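Local coordinates for protein uncharacterized HTH-type transcriptional regulator YurK (Bacillus subtilis, PDB 2IKK) that is uncharacterized but, as a GntR-type regulator, probably binds DNA and controls transcription, its C-terminal UTRA domain being the part described here, at residues H32-I46 / E55-N67. Residues are numbered along the deposited sequence; the frame is centred on the assembly and turned at random.
Sequences HHVLSHDIIPASKPI and ESPVVELKRILYN. With SO4 (sulfate ion), chain C.
Strands 33-41 and 57-66 pair antiparallel, with His33 opposite Ile64 and Ile40 opposite Val58, at the margin of the six-stranded antiparallel sheet of the UTRA domain. A classic beta bulge interrupts the pairing where Leu35 and Ser36 both face Lys62: Lys62 O accepts from Leu35 N at 2.7 Å and more weakly from Ser36 N. On the sheet face that carries Val34, Leu61 and Arg63, the Arg63 guanidinium lies flat over the His32 ring, planes 25° apart and centres 3.9 Å apart, while Leu65 CD1 sits over the rim of the opposite ring face. A bend at chi3 (-61°) turns the guanidinium onto the ring, and Glu75 of the next strand forms a salt bridge with its NH2. A leucine in place of Arg63 would probably leave the His32 ring without its stacking partner and Glu75 without this positive partner. On the other face, Leu35 CD2 lies 3.6 Å from Ile64 CG1, both residues also touching Tyr128 of helix 123-129. Further along, Ile40 CG1 meets Val58 CG2 at 3.7 Å, and Val58 CG1 lies against Ala42 CB. A sulfate, probably from crystallisation and also bonded by Met97 N and His98 ND1, accepts from Arg63 NH1 through O1 (2.7 Å) and from NH2 through O3 (3.1 Å).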
ATOM      1  N   HIS A  32       5.502 -14.118 -16.460  1.00 46.41           N
ATOM      2  CA  HIS A  32       4.195 -13.742 -17.001  1.00 45.91           C
ATOM      3  C   HIS A  32       3.641 -14.755 -17.997  1.00 44.24           C
ATOM      4  O   HIS A  32       4.088 -14.814 -19.136  1.00 45.81           O
ATOM      5  CB  HIS A  32       4.276 -12.386 -17.691  1.00 46.77           C
ATOM      6  CG  HIS A  32       3.471 -11.299 -17.043  1.00 49.46           C
ATOM      7  ND1 HIS A  32       3.744  -9.960 -17.247  1.00 52.12           N
ATOM      8  CD2 HIS A  32       2.388 -11.339 -16.226  1.00 51.56           C
ATOM      9  CE1 HIS A  32       2.876  -9.225 -16.570  1.00 52.59           C
ATOM     10  NE2 HIS A  32       2.041 -10.039 -15.944  1.00 52.29           N
ATOM     11  N   HIS A  33       2.627 -15.489 -17.561  1.00 40.81           N
ATOM     12  CA  HIS A  33       1.952 -16.519 -18.306  1.00 38.04           C
ATOM     13  C   HIS A  33       0.514 -16.065 -18.574  1.00 35.37           C
ATOM     14  O   HIS A  33      -0.118 -15.540 -17.672  1.00 33.51           O
ATOM     15  CB  HIS A  33       1.952 -17.758 -17.418  1.00 38.88           C
ATOM     16  CG  HIS A  33       1.062 -18.864 -17.891  1.00 42.71           C
ATOM     17  ND1 HIS A  33       1.090 -19.356 -19.185  1.00 44.29           N
ATOM     18  CD2 HIS A  33       0.130 -19.590 -17.231  1.00 44.10           C
ATOM     19  CE1 HIS A  33       0.201 -20.322 -19.304  1.00 46.92           C
ATOM     20  NE2 HIS A  33      -0.388 -20.495 -18.132  1.00 48.31           N
ATOM     21  N   VAL A  34       0.008 -16.251 -19.799  1.00 31.83           N
ATOM     22  CA  VAL A  34      -1.369 -15.844 -20.113  1.00 31.68           C
ATOM     23  C   VAL A  34      -2.259 -16.996 -19.840  1.00 31.17           C
ATOM     24  O   VAL A  34      -2.088 -18.129 -20.390  1.00 32.14           O
ATOM     25  CB  VAL A  34      -1.611 -15.373 -21.582  1.00 30.34           C
ATOM     26  CG1 VAL A  34      -3.066 -15.148 -21.799  1.00 31.02           C
ATOM     27  CG2 VAL A  34      -0.860 -14.172 -21.837  1.00 30.71           C
ATOM     28  N   LEU A  35      -3.183 -16.761 -18.933  1.00 31.19           N
ATOM     29  CA  LEU A  35      -4.101 -17.803 -18.532  1.00 31.85           C
ATOM     30  C   LEU A  35      -5.206 -17.891 -19.548  1.00 32.13           C
ATOM     31  O   LEU A  35      -5.497 -18.985 -20.043  1.00 32.16           O
ATOM     32  CB  LEU A  35      -4.744 -17.467 -17.175  1.00 33.56           C
ATOM     33  CG  LEU A  35      -3.980 -17.773 -15.922  1.00 36.00           C
ATOM     34  CD1 LEU A  35      -2.716 -17.043 -15.948  1.00 37.18           C
ATOM     35  CD2 LEU A  35      -4.803 -17.302 -14.696  1.00 34.37           C
ATOM     36  N   SER A  36      -5.849 -16.750 -19.846  1.00 28.26           N
ATOM     37  CA  SER A  36      -6.981 -16.659 -20.727  1.00 28.67           C
ATOM     38  C   SER A  36      -7.211 -15.231 -21.152  1.00 27.81           C
ATOM     39  O   SER A  36      -6.713 -14.284 -20.551  1.00 27.10           O
ATOM     40  CB  SER A  36      -8.278 -17.202 -20.116  1.00 29.66           C
ATOM     41  OG  SER A  36      -8.656 -16.471 -18.961  1.00 32.52           O
ATOM     42  N   HIS A  37      -7.948 -15.123 -22.238  1.00 27.85           N
ATOM     43  CA  HIS A  37      -8.447 -13.896 -22.725  1.00 28.38           C
ATOM     44  C   HIS A  37      -9.741 -14.318 -23.361  1.00 30.30           C
ATOM     45  O   HIS A  37      -9.822 -15.398 -24.049  1.00 31.82           O
ATOM     46  CB  HIS A  37      -7.458 -13.160 -23.630  1.00 27.90           C
ATOM     47  CG  HIS A  37      -7.206 -13.818 -24.955  1.00 33.61           C
ATOM     48  ND1 HIS A  37      -6.137 -14.662 -25.177  1.00 37.59           N
ATOM     49  CD2 HIS A  37      -7.855 -13.715 -26.139  1.00 36.64           C
ATOM     50  CE1 HIS A  37      -6.162 -15.087 -26.430  1.00 39.38           C
ATOM     51  NE2 HIS A  37      -7.176 -14.501 -27.043  1.00 40.62           N
ATOM     52  N   ASP A  38     -10.774 -13.587 -23.000  1.00 29.89           N
ATOM     53  CA  ASP A  38     -12.107 -13.797 -23.495  1.00 29.09           C
ATOM     54  C   ASP A  38     -12.633 -12.422 -23.757  1.00 27.50           C
ATOM     55  O   ASP A  38     -12.254 -11.504 -23.031  1.00 27.73           O
ATOM     56  CB  ASP A  38     -12.993 -14.412 -22.429  1.00 30.17           C
ATOM     57  CG  ASP A  38     -13.293 -15.815 -22.712  1.00 37.32           C
ATOM     58  OD1 ASP A  38     -12.433 -16.645 -22.374  1.00 39.53           O
ATOM     59  OD2 ASP A  38     -14.361 -16.076 -23.321  1.00 46.18           O
ATOM     60  N   ILE A  39     -13.510 -12.324 -24.751  1.00 27.24           N
ATOM     61  CA  ILE A  39     -14.287 -11.101 -24.984  1.00 26.70           C
ATOM     62  C   ILE A  39     -15.592 -11.236 -24.265  1.00 27.51           C
ATOM     63  O   ILE A  39     -16.383 -12.220 -24.486  1.00 25.36           O
ATOM     64  CB  ILE A  39     -14.458 -10.813 -26.467  1.00 27.76           C
ATOM     65  CG1 ILE A  39     -13.106 -10.503 -27.042  1.00 27.86           C
ATOM     66  CG2 ILE A  39     -15.389  -9.600 -26.635  1.00 28.61           C
ATOM     67  CD1 ILE A  39     -13.082 -10.537 -28.601  1.00 31.68           C
ATOM     68  N   ILE A  40     -15.857 -10.309 -23.351  1.00 25.35           N
ATOM     69  CA  ILE A  40     -17.080 -10.385 -22.551  1.00 25.31           C
ATOM     70  C   ILE A  40     -17.769  -9.030 -22.448  1.00 26.07           C
ATOM     71  O   ILE A  40     -17.108  -7.992 -22.637  1.00 24.06           O
ATOM     72  CB  ILE A  40     -16.795 -10.883 -21.080  1.00 25.29           C
ATOM     73  CG1 ILE A  40     -15.971  -9.828 -20.291  1.00 27.30           C
ATOM     74  CG2 ILE A  40     -16.047 -12.270 -21.079  1.00 28.56           C
ATOM     75  CD1 ILE A  40     -15.779 -10.129 -18.754  1.00 25.82           C
ATOM     76  N   PRO A  41     -19.062  -9.023 -22.072  1.00 26.58           N
ATOM     77  CA  PRO A  41     -19.697  -7.743 -21.775  1.00 26.45           C
ATOM     78  C   PRO A  41     -19.114  -7.102 -20.488  1.00 27.15           C
ATOM     79  O   PRO A  41     -18.894  -7.807 -19.496  1.00 23.64           O
ATOM     80  CB  PRO A  41     -21.204  -8.076 -21.615  1.00 25.70           C
ATOM     81  CG  PRO A  41     -21.366  -9.553 -22.083  1.00 29.46           C
ATOM     82  CD  PRO A  41     -19.986 -10.180 -21.906  1.00 27.72           C
ATOM     83  N   ALA A  42     -18.882  -5.788 -20.514  1.00 25.24           N
ATOM     84  CA  ALA A  42     -18.444  -5.056 -19.308  1.00 25.62           C
ATOM     85  C   ALA A  42     -19.464  -5.089 -18.168  1.00 26.27           C
ATOM     86  O   ALA A  42     -20.640  -4.788 -18.371  1.00 25.41           O
ATOM     87  CB  ALA A  42     -18.018  -3.561 -19.685  1.00 25.20           C
ATOM     88  N   SER A  43     -19.010  -5.503 -16.991  1.00 24.44           N
ATOM     89  CA  SER A  43     -19.823  -5.408 -15.777  1.00 26.44           C
ATOM     90  C   SER A  43     -20.049  -3.960 -15.407  1.00 27.88           C
ATOM     91  O   SER A  43     -19.381  -3.050 -15.979  1.00 26.11           O
ATOM     92  CB  SER A  43     -19.104  -6.118 -14.632  1.00 27.31           C
ATOM     93  OG  SER A  43     -17.863  -5.481 -14.309  1.00 29.06           O
ATOM     94  N   LYS A  44     -20.947  -3.717 -14.433  1.00 28.86           N
ATOM     95  CA  LYS A  44     -21.173  -2.323 -13.974  1.00 29.37           C
ATOM     96  C   LYS A  44     -19.904  -1.645 -13.472  1.00 27.12           C
ATOM     97  O   LYS A  44     -19.589  -0.527 -13.916  1.00 26.06           O
ATOM     98  CB  LYS A  44     -22.331  -2.195 -12.964  1.00 31.01           C
ATOM     99  CG  LYS A  44     -23.724  -2.471 -13.603  1.00 34.48           C
ATOM    100  CD  LYS A  44     -24.892  -2.238 -12.663  1.00 33.69           C
ATOM    101  CE  LYS A  44     -26.265  -2.211 -13.433  1.00 37.74           C
ATOM    102  NZ  LYS A  44     -27.475  -2.129 -12.462  1.00 42.64           N
ATOM    103  N   PRO A  45     -19.175  -2.285 -12.541  1.00 24.68           N
ATOM    104  CA  PRO A  45     -17.942  -1.657 -12.088  1.00 24.65           C
ATOM    105  C   PRO A  45     -16.899  -1.477 -13.160  1.00 23.49           C
ATOM    106  O   PRO A  45     -16.159  -0.478 -13.162  1.00 25.05           O
ATOM    107  CB  PRO A  45     -17.387  -2.645 -11.028  1.00 25.67           C
ATOM    108  CG  PRO A  45     -18.261  -3.784 -11.006  1.00 24.91           C
ATOM    109  CD  PRO A  45     -19.478  -3.544 -11.817  1.00 25.13           C
ATOM    110  N   ILE A  46     -16.789  -2.426 -14.059  1.00 21.89           N
ATOM    111  CA  ILE A  46     -15.786  -2.272 -15.148  1.00 22.20           C
ATOM    112  C   ILE A  46     -16.260  -1.134 -16.090  1.00 22.93           C
ATOM    113  O   ILE A  46     -15.441  -0.280 -16.506  1.00 21.93           O
ATOM    114  CB  ILE A  46     -15.608  -3.575 -15.925  1.00 23.34           C
ATOM    115  CG1 ILE A  46     -14.906  -4.648 -15.048  1.00 23.95           C
ATOM    116  CG2 ILE A  46     -14.786  -3.370 -17.303  1.00 19.94           C
ATOM    117  CD1 ILE A  46     -13.630  -4.170 -14.372  1.00 33.64           C
ATOM    118  N   GLU A  55     -22.467  -3.026 -20.593  1.00 23.96           N
ATOM    119  CA  GLU A  55     -22.296  -4.238 -21.411  1.00 24.90           C
ATOM    120  C   GLU A  55     -21.425  -4.070 -22.656  1.00 25.11           C
ATOM    121  O   GLU A  55     -21.470  -4.907 -23.593  1.00 23.65           O
ATOM    122  CB  GLU A  55     -23.630  -4.893 -21.864  1.00 26.85           C
ATOM    123  CG  GLU A  55     -24.895  -4.608 -21.140  1.00 33.73           C
ATOM    124  CD  GLU A  55     -24.826  -4.865 -19.672  1.00 44.02           C
ATOM    125  OE1 GLU A  55     -23.949  -5.643 -19.214  1.00 48.89           O
ATOM    126  OE2 GLU A  55     -25.688  -4.267 -18.965  1.00 48.83           O
ATOM    127  N   SER A  56     -20.608  -3.023 -22.673  1.00 22.15           N
ATOM    128  CA  SER A  56     -19.666  -2.870 -23.795  1.00 22.02           C
ATOM    129  C   SER A  56     -18.716  -4.024 -23.817  1.00 21.73           C
ATOM    130  O   SER A  56     -18.302  -4.498 -22.743  1.00 21.75           O
ATOM    131  CB  SER A  56     -18.805  -1.586 -23.637  1.00 21.79           C
ATOM    132  OG  SER A  56     -19.683  -0.477 -23.520  1.00 23.80           O
ATOM    133  N   PRO A  57     -18.306  -4.446 -25.030  1.00 21.58           N
ATOM    134  CA  PRO A  57     -17.330  -5.550 -25.165  1.00 21.26           C
ATOM    135  C   PRO A  57     -15.976  -5.178 -24.605  1.00 21.80           C
ATOM    136  O   PRO A  57     -15.359  -4.174 -24.995  1.00 20.20           O
ATOM    137  CB  PRO A  57     -17.244  -5.780 -26.681  1.00 22.41           C
ATOM    138  CG  PRO A  57     -17.545  -4.345 -27.280  1.00 21.17           C
ATOM    139  CD  PRO A  57     -18.762  -3.966 -26.350  1.00 23.43           C
ATOM    140  N   VAL A  58     -15.474  -6.040 -23.723  1.00 20.59           N
ATOM    141  CA  VAL A  58     -14.135  -5.826 -23.228  1.00 20.39           C
ATOM    142  C   VAL A  58     -13.319  -7.085 -23.348  1.00 21.39           C
ATOM    143  O   VAL A  58     -13.900  -8.166 -23.373  1.00 23.60           O
ATOM    144  CB  VAL A  58     -14.136  -5.310 -21.732  1.00 21.21           C
ATOM    145  CG1 VAL A  58     -14.781  -3.922 -21.597  1.00 20.78           C
ATOM    146  CG2 VAL A  58     -14.768  -6.334 -20.848  1.00 21.03           C
ATOM    147  N   VAL A  59     -12.016  -6.964 -23.501  1.00 18.54           N
ATOM    148  CA  VAL A  59     -11.186  -8.156 -23.492  1.00 22.99           C
ATOM    149  C   VAL A  59     -10.775  -8.370 -22.022  1.00 22.35           C
ATOM    150  O   VAL A  59     -10.219  -7.456 -21.419  1.00 22.99           O
ATOM    151  CB  VAL A  59      -9.916  -7.946 -24.357  1.00 23.13           C
ATOM    152  CG1 VAL A  59      -8.987  -9.088 -24.213  1.00 26.52           C
ATOM    153  CG2 VAL A  59     -10.345  -7.774 -25.805  1.00 24.64           C
ATOM    154  N   GLU A  60     -11.074  -9.552 -21.455  1.00 23.19           N
ATOM    155  CA  GLU A  60     -10.668  -9.888 -20.055  1.00 22.17           C
ATOM    156  C   GLU A  60      -9.413 -10.720 -20.092  1.00 24.36           C
ATOM    157  O   GLU A  60      -9.454 -11.879 -20.494  1.00 25.89           O
ATOM    158  CB  GLU A  60     -11.824 -10.598 -19.337  1.00 24.00           C
ATOM    159  CG  GLU A  60     -11.497 -10.914 -17.847  1.00 25.88           C
ATOM    160  CD  GLU A  60     -12.716 -11.393 -17.099  1.00 30.36           C
ATOM    161  OE1 GLU A  60     -13.026 -12.559 -17.338  1.00 32.77           O
ATOM    162  OE2 GLU A  60     -13.403 -10.604 -16.389  1.00 32.66           O
ATOM    163  N   LEU A  61      -8.277 -10.104 -19.794  1.00 22.52           N
ATOM    164  CA  LEU A  61      -7.035 -10.765 -19.929  1.00 22.90           C
ATOM    165  C   LEU A  61      -6.655 -11.202 -18.525  1.00 21.62           C
ATOM    166  O   LEU A  61      -6.516 -10.377 -17.625  1.00 22.06           O
ATOM    167  CB  LEU A  61      -5.994  -9.793 -20.476  1.00 22.22           C
ATOM    168  CG  LEU A  61      -4.529 -10.219 -20.324  1.00 24.22           C
ATOM    169  CD1 LEU A  61      -4.312 -11.421 -21.190  1.00 23.32           C
ATOM    170  CD2 LEU A  61      -3.488  -9.158 -20.640  1.00 25.21           C
ATOM    171  N   LYS A  62      -6.431 -12.497 -18.370  1.00 23.08           N
ATOM    172  CA  LYS A  62      -5.922 -13.072 -17.084  1.00 23.85           C
ATOM    173  C   LYS A  62      -4.475 -13.589 -17.226  1.00 24.46           C
ATOM    174  O   LYS A  62      -4.114 -14.338 -18.156  1.00 24.22           O
ATOM    175  CB  LYS A  62      -6.846 -14.176 -16.576  1.00 22.28           C
ATOM    176  CG  LYS A  62      -8.241 -13.660 -16.345  1.00 26.58           C
ATOM    177  CD  LYS A  62      -9.145 -14.750 -15.744  1.00 27.40           C
ATOM    178  CE  LYS A  62     -10.466 -14.163 -15.244  1.00 32.81           C
ATOM    179  NZ  LYS A  62     -11.399 -15.327 -15.040  1.00 38.78           N
ATOM    180  N   ARG A  63      -3.618 -13.107 -16.340  1.00 22.22           N
ATOM    181  CA  ARG A  63      -2.247 -13.522 -16.361  1.00 24.70           C
ATOM    182  C   ARG A  63      -1.731 -13.826 -14.961  1.00 25.85           C
ATOM    183  O   ARG A  63      -2.193 -13.251 -14.018  1.00 24.58           O
ATOM    184  CB  ARG A  63      -1.390 -12.439 -16.963  1.00 23.77           C
ATOM    185  CG  ARG A  63      -1.760 -12.119 -18.481  1.00 27.26           C
ATOM    186  CD  ARG A  63      -0.720 -11.181 -19.204  1.00 28.58           C
ATOM    187  NE  ARG A  63      -0.612  -9.872 -18.555  1.00 34.82           N
ATOM    188  CZ  ARG A  63       0.180  -8.855 -18.953  1.00 36.19           C
ATOM    189  NH1 ARG A  63       0.958  -8.940 -20.047  1.00 34.44           N
ATOM    190  NH2 ARG A  63       0.191  -7.705 -18.256  1.00 38.38           N
ATOM    191  N   ILE A  64      -0.710 -14.665 -14.881  1.00 27.04           N
ATOM    192  CA  ILE A  64      -0.040 -14.912 -13.582  1.00 28.56           C
ATOM    193  C   ILE A  64       1.371 -14.490 -13.733  1.00 28.49           C
ATOM    194  O   ILE A  64       2.006 -14.804 -14.744  1.00 29.98           O
ATOM    195  CB  ILE A  64      -0.123 -16.402 -13.160  1.00 29.63           C
ATOM    196  CG1 ILE A  64      -1.582 -16.814 -13.100  1.00 30.44           C
ATOM    197  CG2 ILE A  64       0.388 -16.617 -11.681  1.00 28.55           C
ATOM    198  CD1 ILE A  64      -1.822 -18.333 -12.859  1.00 32.14           C
ATOM    199  N   LEU A  65       1.878 -13.747 -12.751  1.00 30.29           N
ATOM    200  CA  LEU A  65       3.295 -13.492 -12.677  1.00 33.03           C
ATOM    201  C   LEU A  65       3.903 -14.343 -11.546  1.00 33.91           C
ATOM    202  O   LEU A  65       3.399 -14.344 -10.432  1.00 31.07           O
ATOM    203  CB  LEU A  65       3.489 -11.982 -12.521  1.00 33.23           C
ATOM    204  CG  LEU A  65       4.865 -11.327 -12.340  1.00 39.17           C
ATOM    205  CD1 LEU A  65       5.837 -11.693 -13.472  1.00 43.52           C
ATOM    206  CD2 LEU A  65       4.699  -9.746 -12.247  1.00 36.36           C
ATOM    207  N   TYR A  66       4.993 -15.053 -11.840  1.00 37.06           N
ATOM    208  CA  TYR A  66       5.579 -16.015 -10.913  1.00 41.78           C
ATOM    209  C   TYR A  66       6.885 -15.418 -10.299  1.00 44.71           C
ATOM    210  O   TYR A  66       7.637 -14.712 -10.977  1.00 45.83           O
ATOM    211  CB  TYR A  66       5.845 -17.389 -11.596  1.00 41.19           C
ATOM    212  CG  TYR A  66       4.628 -18.240 -11.859  1.00 42.62           C
ATOM    213  CD1 TYR A  66       4.165 -19.170 -10.923  1.00 43.90           C
ATOM    214  CD2 TYR A  66       3.926 -18.134 -13.079  1.00 42.01           C
ATOM    215  CE1 TYR A  66       2.982 -19.943 -11.177  1.00 42.37           C
ATOM    216  CE2 TYR A  66       2.778 -18.881 -13.338  1.00 42.99           C
ATOM    217  CZ  TYR A  66       2.304 -19.777 -12.395  1.00 44.46           C
ATOM    218  OH  TYR A  66       1.166 -20.509 -12.690  1.00 45.60           O
ATOM    219  N   ASN A  67       7.133 -15.674  -9.021  1.00 47.48           N
ATOM    220  CA  ASN A  67       8.383 -15.226  -8.395  1.00 50.44           C
ATOM    221  C   ASN A  67       9.455 -16.190  -8.904  1.00 51.80           C
ATOM    222  O   ASN A  67      10.189 -15.867  -9.870  1.00 53.07           O
ATOM    223  CB  ASN A  67       8.216 -15.132  -6.862  1.00 50.19           C
ATOM    224  CG  ASN A  67       9.504 -15.299  -6.094  1.00 52.70           C
ATOM    225  OD1 ASN A  67      10.598 -15.367  -6.663  1.00 58.84           O
ATOM    226  ND2 ASN A  67       9.379 -15.401  -4.775  1.00 54.09           N
TER
HETATM  227  S   SO4 C 243       2.767  -5.445 -19.746  1.00 39.68           S
HETATM  228  O1  SO4 C 243       2.080  -6.482 -20.514  1.00 36.42           O
HETATM  229  O2  SO4 C 243       4.198  -5.746 -19.635  1.00 42.58           O
HETATM  230  O3  SO4 C 243       2.167  -5.340 -18.443  1.00 42.99           O
HETATM  231  O4  SO4 C 243       2.710  -4.130 -20.436  1.00 41.26           O
HETATM  232  O   HOH W   1       5.895 -15.693 -14.487  1.00 45.58           O
HETATM  233  O   HOH W   2     -10.288 -14.332 -19.814  1.00 31.54           O
HETATM  234  O   HOH W   3     -22.321  -2.598 -17.361  1.00 29.83           O